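Local coordinates for protein thiazoline oxidase/subtilisin-like protease (Prochloron didemni, PDB 4H6X) that acts as a subtilisin-like protease in patellamide maturation and probably joins the ends of its peptide substrates by transamidation, at residues A21-Q26 and G334-L339; Y73-S78 and E94-D99; P59-P64 and I160-E165; I35-G40 and C111-T116; E248-P253 and P278-I283. One frame throughout, in Å; residues are numbered along the deposited sequence.

Interaction 1 (A21-Q26 and G334-L339); sequences ADLHNQ and GAMKVL
L23 and Q26 on the N-terminal helix 20-26 meet M336 on helix 332-340 near the end of the modelled chain, a helix-to-helix contact at the margin of the subtilisin-like fold. The backbones stay well apart, the nearest CA atoms being those of L23 and M336 at 8.6 Å, and a single long side chain closes most of that distance.

The apolar part is the meeting of L23 with M336. The CD1 methyl of L23 lies 3.9 Å from M336 SD, the two side chains running at a slant to one another. Methionine suits the place because its unbranched, flexible chain can fold twice, at chi2 (-86°) and chi3 (-83°), and bring sulfur and methyl round towards the facing helix. Both side chains also touch helix 273-293, L23 packing on L286 and L290, and M336 on L287.

Polar groups play a different part. The backbone of the short helix makes its own bonds, among them N25 N to A21 O at 2.8 Å, and N25 OD1, on the same helix, bonds the backbone N of L8. Q26, which is exposed, sends an extended chain towards M336 from the opposing direction. Its amide makes a close contact rather than a bond there, with NE2 3.3 Å from the terminal CE methyl of M336.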
# COMPACT_ATOMS: atom_id res chain seq x y z
N ALA A 21 -2.95 -16.04 6.87
CA ALA A 21 -3.38 -16.33 8.24
C ALA A 21 -2.21 -16.85 9.08
O ALA A 21 -1.98 -16.36 10.20
CB ALA A 21 -4.55 -17.31 8.25
N ASP A 22 -1.45 -17.80 8.53
CA ASP A 22 -0.26 -18.37 9.19
C ASP A 22 0.82 -17.32 9.47
O ASP A 22 1.46 -17.34 10.53
CB ASP A 22 0.34 -19.53 8.38
CG ASP A 22 -0.57 -20.77 8.32
OD1 ASP A 22 -1.26 -21.06 9.32
OD2 ASP A 22 -0.59 -21.45 7.27
N LEU A 23 1.06 -16.42 8.52
CA LEU A 23 2.02 -15.35 8.76
C LEU A 23 1.47 -14.42 9.85
O LEU A 23 2.21 -14.05 10.77
CB LEU A 23 2.37 -14.60 7.47
CG LEU A 23 3.31 -13.37 7.48
CD1 LEU A 23 4.65 -13.60 8.17
CD2 LEU A 23 3.52 -12.89 6.06
N HIS A 24 0.18 -14.09 9.77
CA HIS A 24 -0.46 -13.28 10.84
C HIS A 24 -0.33 -13.94 12.21
O HIS A 24 -0.14 -13.26 13.22
CB HIS A 24 -1.93 -12.97 10.54
CG HIS A 24 -2.14 -11.76 9.67
ND1 HIS A 24 -1.24 -10.73 9.58
CD2 HIS A 24 -3.18 -11.42 8.87
CE1 HIS A 24 -1.69 -9.82 8.74
NE2 HIS A 24 -2.87 -10.21 8.30
N ASN A 25 -0.41 -15.28 12.23
CA ASN A 25 -0.24 -16.02 13.48
C ASN A 25 1.12 -15.82 14.11
O ASN A 25 1.26 -15.97 15.32
CB ASN A 25 -0.51 -17.52 13.27
CG ASN A 25 -1.97 -17.81 13.00
OD1 ASN A 25 -2.82 -16.94 13.18
ND2 ASN A 25 -2.26 -19.03 12.57
N GLN A 26 2.11 -15.48 13.29
CA GLN A 26 3.48 -15.26 13.76
C GLN A 26 3.80 -13.79 14.04
O GLN A 26 4.51 -13.47 15.01
CB GLN A 26 4.47 -15.84 12.74
CG GLN A 26 4.23 -17.31 12.43
CD GLN A 26 5.40 -17.97 11.75
OE1 GLN A 26 6.54 -17.86 12.20
NE2 GLN A 26 5.13 -18.67 10.66
N GLY A 334 5.80 -20.26 0.08
CA GLY A 334 7.09 -20.42 -0.62
C GLY A 334 8.15 -19.40 -0.20
O GLY A 334 9.33 -19.74 -0.02
N ALA A 335 7.73 -18.14 -0.03
CA ALA A 335 8.64 -17.06 0.36
C ALA A 335 9.13 -17.23 1.80
O ALA A 335 10.29 -16.91 2.11
CB ALA A 335 7.97 -15.70 0.16
N MET A 336 8.26 -17.75 2.66
CA MET A 336 8.64 -18.04 4.04
C MET A 336 9.71 -19.14 4.08
O MET A 336 10.69 -19.04 4.80
CB MET A 336 7.43 -18.51 4.84
CG MET A 336 6.34 -17.47 5.00
SD MET A 336 6.70 -16.42 6.40
CE MET A 336 6.04 -17.42 7.73
N LYS A 337 9.49 -20.18 3.29
CA LYS A 337 10.47 -21.26 3.21
C LYS A 337 11.83 -20.72 2.76
O LYS A 337 12.85 -21.08 3.33
CB LYS A 337 9.97 -22.37 2.27
CG LYS A 337 10.66 -23.70 2.49
CD LYS A 337 9.66 -24.85 2.49
CE LYS A 337 9.03 -25.09 1.12
NZ LYS A 337 7.62 -25.57 1.25
N VAL A 338 11.84 -19.83 1.77
CA VAL A 338 13.09 -19.24 1.28
C VAL A 338 13.76 -18.39 2.36
O VAL A 338 14.97 -18.47 2.56
CB VAL A 338 12.89 -18.40 -0.01
CG1 VAL A 338 14.09 -17.50 -0.28
CG2 VAL A 338 12.63 -19.30 -1.21
N LEU A 339 12.98 -17.58 3.07
CA LEU A 339 13.53 -16.62 4.01
C LEU A 339 13.95 -17.24 5.33
O LEU A 339 14.95 -16.84 5.90
CB LEU A 339 12.54 -15.47 4.26
CG LEU A 339 12.37 -14.47 3.12
CD1 LEU A 339 11.09 -13.66 3.28
CD2 LEU A 339 13.60 -13.57 3.03

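Interaction 2 (Y73-S78 and E94-D99); sequences YAAFQS and EAVIPD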
# COMPACT_ATOMS: atom_id res chain seq x y z
N TYR A 73 -15.99 15.81 0.44
CA TYR A 73 -15.79 14.36 0.45
C TYR A 73 -17.12 13.62 0.29
O TYR A 73 -17.21 12.67 -0.49
CB TYR A 73 -15.04 13.91 1.71
CG TYR A 73 -13.55 14.24 1.70
CD1 TYR A 73 -12.69 13.66 0.75
CD2 TYR A 73 -13.00 15.10 2.65
CE1 TYR A 73 -11.33 13.95 0.74
CE2 TYR A 73 -11.64 15.40 2.65
CZ TYR A 73 -10.81 14.82 1.70
OH TYR A 73 -9.45 15.11 1.71
N ALA A 74 -18.16 14.08 0.99
CA ALA A 74 -19.49 13.44 0.93
C ALA A 74 -20.04 13.46 -0.48
O ALA A 74 -20.65 12.49 -0.91
CB ALA A 74 -20.47 14.10 1.90
N ALA A 75 -19.82 14.56 -1.19
CA ALA A 75 -20.23 14.67 -2.58
C ALA A 75 -19.52 13.64 -3.46
O ALA A 75 -20.15 12.97 -4.28
CB ALA A 75 -19.97 16.08 -3.09
N PHE A 76 -18.20 13.52 -3.31
CA PHE A 76 -17.44 12.50 -4.04
C PHE A 76 -17.96 11.11 -3.70
O PHE A 76 -18.13 10.27 -4.57
CB PHE A 76 -15.95 12.62 -3.68
CG PHE A 76 -15.07 11.64 -4.40
CD1 PHE A 76 -14.47 11.98 -5.60
CD2 PHE A 76 -14.82 10.39 -3.86
CE1 PHE A 76 -13.64 11.08 -6.27
CE2 PHE A 76 -13.98 9.48 -4.51
CZ PHE A 76 -13.41 9.83 -5.73
N GLN A 77 -18.19 10.86 -2.41
CA GLN A 77 -18.58 9.53 -1.97
C GLN A 77 -19.99 9.13 -2.40
O GLN A 77 -20.24 7.96 -2.67
CB GLN A 77 -18.38 9.37 -0.46
CG GLN A 77 -16.90 9.39 -0.10
CD GLN A 77 -16.65 9.60 1.37
OE1 GLN A 77 -17.55 9.45 2.20
NE2 GLN A 77 -15.40 9.95 1.71
N SER A 78 -20.89 10.12 -2.48
CA SER A 78 -22.24 9.89 -3.03
C SER A 78 -22.19 9.49 -4.49
O SER A 78 -22.86 8.54 -4.90
CB SER A 78 -23.14 11.13 -2.85
OG SER A 78 -24.25 11.04 -3.73
N GLU A 94 -17.68 17.42 -11.84
CA GLU A 94 -17.51 18.79 -12.32
C GLU A 94 -18.66 19.70 -11.87
O GLU A 94 -18.46 20.88 -11.61
CB GLU A 94 -17.37 18.81 -13.85
CG GLU A 94 -16.92 20.14 -14.45
CD GLU A 94 -15.52 20.56 -14.04
OE1 GLU A 94 -14.73 19.72 -13.54
OE2 GLU A 94 -15.19 21.75 -14.21
N ALA A 95 -19.86 19.13 -11.78
CA ALA A 95 -21.04 19.87 -11.36
C ALA A 95 -20.99 20.31 -9.89
O ALA A 95 -21.54 21.35 -9.53
CB ALA A 95 -22.30 19.05 -11.63
N VAL A 96 -20.30 19.54 -9.05
CA VAL A 96 -20.39 19.75 -7.60
C VAL A 96 -19.04 19.99 -6.90
O VAL A 96 -18.95 20.79 -5.98
CB VAL A 96 -21.23 18.64 -6.92
CG1 VAL A 96 -20.48 17.31 -6.87
CG2 VAL A 96 -21.69 19.06 -5.53
N ILE A 97 -17.99 19.29 -7.33
CA ILE A 97 -16.67 19.51 -6.72
C ILE A 97 -15.59 19.74 -7.79
O ILE A 97 -14.58 19.03 -7.80
CB ILE A 97 -16.29 18.36 -5.75
CG1 ILE A 97 -16.53 16.99 -6.40
CG2 ILE A 97 -17.05 18.51 -4.42
CD1 ILE A 97 -16.02 15.80 -5.63
N PRO A 98 -15.79 20.73 -8.68
CA PRO A 98 -14.86 20.92 -9.81
C PRO A 98 -13.43 21.25 -9.36
O PRO A 98 -12.47 20.78 -9.96
CB PRO A 98 -15.47 22.11 -10.58
CG PRO A 98 -16.24 22.87 -9.54
CD PRO A 98 -16.80 21.81 -8.63
N ASP A 99 -13.30 22.01 -8.27
CA ASP A 99 -12.01 22.52 -7.84
C ASP A 99 -11.29 21.62 -6.83
O ASP A 99 -10.11 21.82 -6.54
CB ASP A 99 -12.16 23.92 -7.26
CG ASP A 99 -12.79 24.89 -8.25
OD1 ASP A 99 -12.51 24.81 -9.47
OD2 ASP A 99 -13.58 25.74 -7.78
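The turn of helix 70-82 that carries the touching residues A75 and F76 is closed by the bond from Q77 N to Y73 O, 2.8 Å long, with S78 N to A74 O at 2.9 Å following one residue on. These bonds use the polar backbone within the helix itself, so what it offers to residues 94-99 is carbon. A75 offers a single methyl, whose small size lets the backbones come near, the CA atoms of A75 and V96 being 7.1 Å apart. That methyl fits between two branched residues, 4.0 Å from V96 CG1 and equally far from I97 CG2.

The two helices, 70-82 and 87-96, follow each other through a short link, consistent with the helix-loop-helix insertion of PatG-type cyanobactin macrocyclases. Helix 87-96 stops just here, for I97 is the first residue to leave helical backbone angles. Its CG1 takes the crowded position between backbone N and carbonyl carbon (chi1 48°), which carries CD1 across to the other helix, 3.7 Å from F76 CB. The same methyl lies at the edge of the F76 ring, near its plane, and the two side chains cross at about a right angle.

F76 CG stands anti to its N (chi1 -179°), a setting that leads the ring away from 94-99, where it packs on I104 and V105 of helix 101-118. I97 reaches I104 as well. V96 is exposed, and E94 OE1 forms a salt bridge with K101 NZ.

Interaction 3 (P59-P64 and I160-E165); sequences PYWHEP and IDLALE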
# COMPACT_ATOMS: atom_id res chain seq x y z
N PRO A 59 5.85 17.24 2.85
CA PRO A 59 7.06 17.75 2.17
C PRO A 59 7.16 19.25 2.44
O PRO A 59 6.23 19.99 2.12
CB PRO A 59 6.77 17.48 0.69
CG PRO A 59 5.78 16.36 0.69
CD PRO A 59 4.93 16.60 1.91
N TYR A 60 8.28 19.69 3.02
CA TYR A 60 8.41 21.08 3.45
C TYR A 60 8.51 22.07 2.28
O TYR A 60 8.34 23.29 2.46
CB TYR A 60 9.61 21.21 4.38
CG TYR A 60 10.90 20.69 3.78
CD1 TYR A 60 11.74 21.53 3.06
CD2 TYR A 60 11.27 19.35 3.92
CE1 TYR A 60 12.92 21.06 2.51
CE2 TYR A 60 12.44 18.86 3.36
CZ TYR A 60 13.26 19.73 2.67
OH TYR A 60 14.40 19.27 2.10
N TRP A 61 8.80 21.55 1.09
CA TRP A 61 8.87 22.35 -0.13
C TRP A 61 7.51 22.59 -0.81
O TRP A 61 7.44 23.29 -1.81
CB TRP A 61 9.89 21.76 -1.12
CG TRP A 61 9.56 20.36 -1.63
CD1 TRP A 61 8.87 20.04 -2.77
CD2 TRP A 61 9.93 19.12 -1.01
NE1 TRP A 61 8.78 18.67 -2.89
CE2 TRP A 61 9.42 18.08 -1.82
CE3 TRP A 61 10.65 18.78 0.15
CZ2 TRP A 61 9.60 16.72 -1.51
CZ3 TRP A 61 10.83 17.41 0.47
CH2 TRP A 61 10.31 16.41 -0.36
N HIS A 62 6.44 22.03 -0.24
CA HIS A 62 5.07 22.30 -0.73
C HIS A 62 4.43 23.48 -0.03
O HIS A 62 4.58 23.64 1.18
CB HIS A 62 4.16 21.08 -0.54
CG HIS A 62 4.53 19.90 -1.38
ND1 HIS A 62 4.01 18.64 -1.16
CD2 HIS A 62 5.38 19.78 -2.43
CE1 HIS A 62 4.50 17.80 -2.06
NE2 HIS A 62 5.34 18.47 -2.84
N GLU A 63 3.71 24.31 -0.78
CA GLU A 63 2.80 25.28 -0.18
C GLU A 63 1.62 24.50 0.41
O GLU A 63 1.07 23.63 -0.27
CB GLU A 63 2.30 26.29 -1.22
CG GLU A 63 3.33 27.32 -1.67
CD GLU A 63 3.74 28.30 -0.57
OE1 GLU A 63 3.00 28.47 0.42
OE2 GLU A 63 4.83 28.91 -0.72
N PRO A 64 1.26 24.76 1.68
CA PRO A 64 0.12 24.04 2.24
C PRO A 64 -1.18 24.37 1.50
O PRO A 64 -1.41 25.52 1.14
CB PRO A 64 0.07 24.54 3.69
CG PRO A 64 1.48 24.91 3.98
CD PRO A 64 1.98 25.54 2.71
N ILE A 160 11.23 10.81 -2.24
CA ILE A 160 11.98 9.58 -1.95
C ILE A 160 13.22 9.89 -1.10
O ILE A 160 13.45 9.21 -0.10
CB ILE A 160 12.29 8.80 -3.25
CG1 ILE A 160 11.01 8.15 -3.79
CG2 ILE A 160 13.36 7.72 -3.04
CD1 ILE A 160 11.10 7.71 -5.25
N ASP A 161 13.98 10.94 -1.46
CA ASP A 161 15.16 11.33 -0.67
C ASP A 161 14.73 11.64 0.75
O ASP A 161 15.42 11.26 1.68
CB ASP A 161 15.90 12.57 -1.23
CG ASP A 161 16.67 12.26 -2.49
OD1 ASP A 161 17.14 11.12 -2.64
OD2 ASP A 161 16.78 13.17 -3.35
N LEU A 162 13.60 12.35 0.91
CA LEU A 162 13.09 12.62 2.25
C LEU A 162 12.68 11.32 2.98
O LEU A 162 13.00 11.13 4.15
CB LEU A 162 11.91 13.61 2.21
CG LEU A 162 11.33 14.02 3.59
CD1 LEU A 162 12.42 14.56 4.53
CD2 LEU A 162 10.22 15.05 3.39
N ALA A 163 11.93 10.46 2.30
CA ALA A 163 11.51 9.18 2.87
C ALA A 163 12.70 8.36 3.38
O ALA A 163 12.62 7.76 4.46
CB ALA A 163 10.73 8.37 1.84
N LEU A 164 13.79 8.33 2.61
CA LEU A 164 15.03 7.68 3.04
C LEU A 164 15.55 8.27 4.35
O LEU A 164 15.86 7.54 5.30
CB LEU A 164 16.10 7.78 1.96
CG LEU A 164 15.91 6.87 0.76
CD1 LEU A 164 16.95 7.19 -0.31
CD2 LEU A 164 15.96 5.39 1.17
N GLU A 165 15.62 9.60 4.41
CA GLU A 165 16.10 10.27 5.61
C GLU A 165 15.19 10.04 6.82
O GLU A 165 15.64 10.04 7.97
CB GLU A 165 16.27 11.78 5.34
CG GLU A 165 17.17 12.46 6.35
CD GLU A 165 18.57 11.87 6.34
OE1 GLU A 165 18.98 11.31 5.31
OE2 GLU A 165 19.26 11.96 7.36
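W61 and L162 make the tight part of this contact. The far rim of the indole reaches the leucine, CZ3 lying 3.8 Å from L162 CD2 and CH2 4.1 Å from L162 CB, with the two side chains sliding past each other in opposite directions. L162 CG is anti to the backbone N (chi1 -177°), which pushes the branched end out from the helix towards the loop. A leucine serves well, since one methyl, CD2, can touch three successive residues.

Those residues belong to a type I turn from P59 to H62, closed by H62 N to P59 O at 3.1 Å. The turn lies in the long loop after strand 53-56, and it meets helix 154-165, which joins strands 133-138 and 170-173 in a beta-alpha-beta crossover of the parallel sheet. P59, at the first position of the turn, presents its CB to one face of the W61 ring, and its CA makes a looser but buried contact with L162 CD2, at 4.3 Å. The polar rim of the indole is fastened to the same helix: W61 NE1 bonds N155 OD1, which H62 NE2 also meets, and R158 makes a cation-pi contact with the ring.

Towards solvent the fit loosens. Y60 is exposed and its CE2 comes only within 4.4 Å of L162 CD2. Its ring leans instead on its neighbour, the W61 atom CE3 standing 3.6 Å above the Y60 ring plane over its centre.

Interaction 4 (I35-G40 and C111-T116); sequences IVIIDG and CHVTST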
# COMPACT_ATOMS: atom_id res chain seq x y z
N ILE A 35 7.26 2.09 7.20
CA ILE A 35 6.73 2.20 5.84
C ILE A 35 6.42 3.68 5.60
O ILE A 35 5.69 4.28 6.38
CB ILE A 35 5.42 1.38 5.66
CG1 ILE A 35 5.65 -0.12 6.00
CG2 ILE A 35 4.86 1.55 4.25
CD1 ILE A 35 4.43 -0.80 6.59
N VAL A 36 6.98 4.25 4.54
CA VAL A 36 6.66 5.62 4.17
C VAL A 36 5.75 5.56 2.95
O VAL A 36 6.10 4.97 1.93
CB VAL A 36 7.91 6.50 3.89
CG1 VAL A 36 7.50 7.91 3.49
CG2 VAL A 36 8.81 6.55 5.12
N ILE A 37 4.59 6.20 3.07
CA ILE A 37 3.58 6.18 2.03
C ILE A 37 3.54 7.53 1.33
O ILE A 37 3.16 8.55 1.92
CB ILE A 37 2.19 5.83 2.61
CG1 ILE A 37 2.23 4.44 3.27
CG2 ILE A 37 1.11 5.89 1.54
CD1 ILE A 37 0.94 4.09 4.02
N ILE A 38 3.96 7.50 0.06
CA ILE A 38 3.92 8.68 -0.79
C ILE A 38 2.61 8.65 -1.56
O ILE A 38 2.43 7.90 -2.53
CB ILE A 38 5.17 8.73 -1.72
CG1 ILE A 38 6.45 8.77 -0.87
CG2 ILE A 38 5.06 9.91 -2.69
CD1 ILE A 38 7.75 8.68 -1.67
N ASP A 39 1.66 9.48 -1.10
CA ASP A 39 0.30 9.44 -1.63
C ASP A 39 -0.37 10.74 -1.19
O ASP A 39 0.33 11.72 -0.90
CB ASP A 39 -0.44 8.20 -1.06
CG ASP A 39 -1.67 7.79 -1.88
OD1 ASP A 39 -2.31 8.65 -2.55
OD2 ASP A 39 -2.04 6.60 -1.82
N GLY A 40 -1.70 10.76 -1.13
CA GLY A 40 -2.43 11.93 -0.61
C GLY A 40 -2.43 12.03 0.90
O GLY A 40 -1.63 11.37 1.59
N CYS A 111 -6.35 7.33 2.15
CA CYS A 111 -7.07 6.72 3.29
C CYS A 111 -7.18 5.23 3.11
O CYS A 111 -6.99 4.47 4.06
CB CYS A 111 -8.49 7.27 3.45
SG CYS A 111 -8.59 8.98 4.02
N HIS A 112 -7.53 4.83 1.89
CA HIS A 112 -7.74 3.44 1.56
C HIS A 112 -6.43 2.66 1.69
O HIS A 112 -6.36 1.66 2.41
CB HIS A 112 -8.28 3.32 0.13
CG HIS A 112 -9.07 2.07 -0.10
ND1 HIS A 112 -8.48 0.87 -0.42
CD2 HIS A 112 -10.41 1.84 -0.05
CE1 HIS A 112 -9.42 -0.05 -0.57
NE2 HIS A 112 -10.59 0.51 -0.36
N VAL A 113 -5.41 3.12 0.97
CA VAL A 113 -4.08 2.47 0.96
C VAL A 113 -3.53 2.36 2.38
O VAL A 113 -3.10 1.30 2.77
CB VAL A 113 -3.11 3.23 0.02
CG1 VAL A 113 -1.65 2.93 0.34
CG2 VAL A 113 -3.43 2.88 -1.42
N THR A 114 -3.59 3.44 3.15
CA THR A 114 -3.01 3.44 4.50
C THR A 114 -3.75 2.46 5.42
O THR A 114 -3.11 1.72 6.18
CB THR A 114 -2.99 4.86 5.09
OG1 THR A 114 -2.28 5.73 4.19
CG2 THR A 114 -2.30 4.88 6.44
N SER A 115 -5.08 2.44 5.34
CA SER A 115 -5.88 1.49 6.12
C SER A 115 -5.60 0.03 5.74
O SER A 115 -5.58 -0.86 6.60
CB SER A 115 -7.38 1.82 6.00
OG SER A 115 -7.90 1.49 4.71
N THR A 116 -5.36 -0.21 4.45
CA THR A 116 -5.01 -1.57 3.97
C THR A 116 -3.71 -2.08 4.59
O THR A 116 -3.55 -3.28 4.87
CB THR A 116 -4.92 -1.60 2.43
OG1 THR A 116 -6.23 -1.38 1.89
CG2 THR A 116 -4.39 -2.95 1.91
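Strand 34-39 carries the likely catalytic aspartate of the subtilisin fold, D39, and through I37 and D39 it packs on V113 and T114 of helix 101-118. Strand and helix segments run nearly antiparallel, at 163°, with 9.9 Å between their axes at the closest.

I37 reaches from the strand towards the helix. Its CD1 comes to 3.6 Å from T114 OG1, a van der Waals approach; the hydroxyl itself bonds A110 O, one turn back in its own helix, and N136 OD1. Threonine can therefore sit in an apolar layer with its polar atom satisfied. I37 CG2 faces V113 CG1 more loosely, at 4.2 Å.

D39 OD2 lies 4.0 Å from V113 CB, so the valine forms an apolar wall beside the carboxylate. With CG anti to the backbone N (chi1 -161°), the group turns towards the helix, where OD2 bonds H109 ND1. Together with S274 these residues have the geometry of a Ser-His-Asp catalytic triad, as in other subtilases. An alanine at D39 would remove both carboxylate oxygens, and is likely to leave H109 ND1 without its mate and free the imidazole to turn. The second oxygen, OD1, accepts the backbone N of G40 at 2.6 Å on its anti side, tilted from the carboxylate plane, and this grip limits how the group can rotate.

Interaction 5 (E248-P253 and P278-I283); sequences EGILAP and PVMTGI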
# COMPACT_ATOMS: atom_id res chain seq x y z
N GLU A 248 10.16 -7.93 -12.86
CA GLU A 248 10.31 -7.60 -11.44
C GLU A 248 8.96 -7.37 -10.76
O GLU A 248 8.88 -6.67 -9.74
CB GLU A 248 11.20 -6.35 -11.28
CG GLU A 248 12.44 -6.28 -12.17
CD GLU A 248 13.46 -7.39 -11.92
OE1 GLU A 248 13.55 -7.90 -10.77
OE2 GLU A 248 14.18 -7.76 -12.87
N GLY A 249 7.90 -7.97 -11.32
CA GLY A 249 6.55 -7.80 -10.79
C GLY A 249 5.89 -9.03 -10.20
O GLY A 249 6.25 -10.18 -10.52
N ILE A 250 4.90 -8.78 -9.35
CA ILE A 250 4.15 -9.81 -8.66
C ILE A 250 2.66 -9.44 -8.72
O ILE A 250 2.29 -8.26 -8.73
CB ILE A 250 4.69 -10.03 -7.21
CG1 ILE A 250 4.21 -11.37 -6.62
CG2 ILE A 250 4.32 -8.87 -6.28
CD1 ILE A 250 4.98 -11.83 -5.41
N LEU A 251 1.81 -10.46 -8.82
CA LEU A 251 0.37 -10.30 -8.80
C LEU A 251 -0.15 -10.47 -7.38
O LEU A 251 0.31 -11.35 -6.66
CB LEU A 251 -0.31 -11.35 -9.68
CG LEU A 251 -0.83 -11.04 -11.08
CD1 LEU A 251 -1.90 -12.07 -11.42
CD2 LEU A 251 -1.43 -9.65 -11.18
N ALA A 252 -1.11 -9.64 -6.99
CA ALA A 252 -1.77 -9.78 -5.70
C ALA A 252 -3.26 -9.40 -5.83
O ALA A 252 -3.64 -8.77 -6.82
CB ALA A 252 -1.07 -8.93 -4.66
N PRO A 253 -4.11 -9.80 -4.87
CA PRO A 253 -5.51 -9.36 -4.93
C PRO A 253 -5.62 -7.84 -5.11
O PRO A 253 -5.08 -7.08 -4.29
CB PRO A 253 -6.07 -9.76 -3.55
CG PRO A 253 -5.20 -10.88 -3.10
CD PRO A 253 -3.83 -10.56 -3.63
N PRO A 278 -0.61 -2.01 -1.98
CA PRO A 278 -0.50 -1.96 -0.52
C PRO A 278 -0.56 -3.32 0.15
O PRO A 278 0.02 -3.49 1.23
CB PRO A 278 -1.70 -1.10 -0.06
CG PRO A 278 -2.52 -0.84 -1.26
CD PRO A 278 -1.72 -1.18 -2.49
N VAL A 279 -1.27 -4.27 -0.45
CA VAL A 279 -1.29 -5.64 0.08
C VAL A 279 0.17 -6.17 0.13
O VAL A 279 0.60 -6.72 1.13
CB VAL A 279 -2.24 -6.57 -0.74
CG1 VAL A 279 -2.18 -7.99 -0.22
CG2 VAL A 279 -3.69 -6.07 -0.69
N MET A 280 0.93 -5.95 -0.95
CA MET A 280 2.32 -6.43 -1.05
C MET A 280 3.26 -5.65 -0.15
O MET A 280 4.21 -6.21 0.39
CB MET A 280 2.81 -6.40 -2.50
CG MET A 280 2.14 -7.43 -3.40
SD MET A 280 2.32 -9.13 -2.76
CE MET A 280 0.75 -9.31 -1.94
N THR A 281 2.99 -4.35 0.02
CA THR A 281 3.73 -3.56 0.98
C THR A 281 3.53 -4.13 2.39
O THR A 281 4.49 -4.27 3.15
CB THR A 281 3.33 -2.06 0.89
OG1 THR A 281 3.89 -1.50 -0.31
CG2 THR A 281 3.85 -1.29 2.09
N GLY A 282 2.29 -4.47 2.73
CA GLY A 282 2.00 -5.06 4.05
C GLY A 282 2.68 -6.41 4.24
O GLY A 282 3.28 -6.68 5.29
N ILE A 283 2.60 -7.26 3.22
CA ILE A 283 3.21 -8.60 3.28
C ILE A 283 4.73 -8.45 3.46
O ILE A 283 5.33 -9.06 4.34
CB ILE A 283 2.83 -9.47 2.05
CG1 ILE A 283 1.32 -9.78 2.10
CG2 ILE A 283 3.67 -10.74 2.01
CD1 ILE A 283 0.78 -10.58 0.94
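M280 meets A252 and I250, the two residues of strand 249-253 whose side chains point towards the helix. Its CE methyl presses on A252 CB at 3.3 Å, tighter than usual for two carbons, and its CG sits 3.8 Å from the same methyl. I250 CG2 touches M280 CG at 3.9 Å, their side chains crossing at about a right angle. The small alanine lets the long methionine lie between strand and helix; a bend at chi2 (-56°) keeps its chain folded against the strand, and a second at chi3 (97°) places CE on A252. An alanine in place of M280 would probably open a gap over A252 and take from I250 one of its packing partners.

Beside it, V279 CG2 lies 4.0 Å from P253 O, a buried carbonyl oxygen without a hydrogen-bond partner in the model.

In the next shell V226 of the neighbouring strand and V330 back M280, while I17 packs against both V279 and P253. I250 is held in the sheet by backbone bonds to A225 and G227. The segments 278-283 and 249-253 cross at 102°, their axes 8.5 Å apart at the closest, as the long helix that carries the probable catalytic serine, S274, near its N-terminal end packs on the parallel sheet of a subtilisin-like alpha/beta core.

Overall arrangement
The parallel sheet joins interactions 4 and 5: strand 34-39 lies inside it and 249-253 at one edge, while helices 101-118 and 273-293 lie against it. Their centres are about 14 Å apart and they touch, V113 and T116 packing on P278 and I35 on T281. Interaction 3 reaches strand 34-39 through helix 154-165, where A163 meets V36 and I160 meets I38. Interactions 1 and 2 stand on opposite sides of the chain's centre, about 43 Å apart between centres. Along the chain interaction 1 encloses all the others, and interaction 2 is nested within both 3 and 4. A buried core around the probable triad is thus flanked by more peripheral contacts.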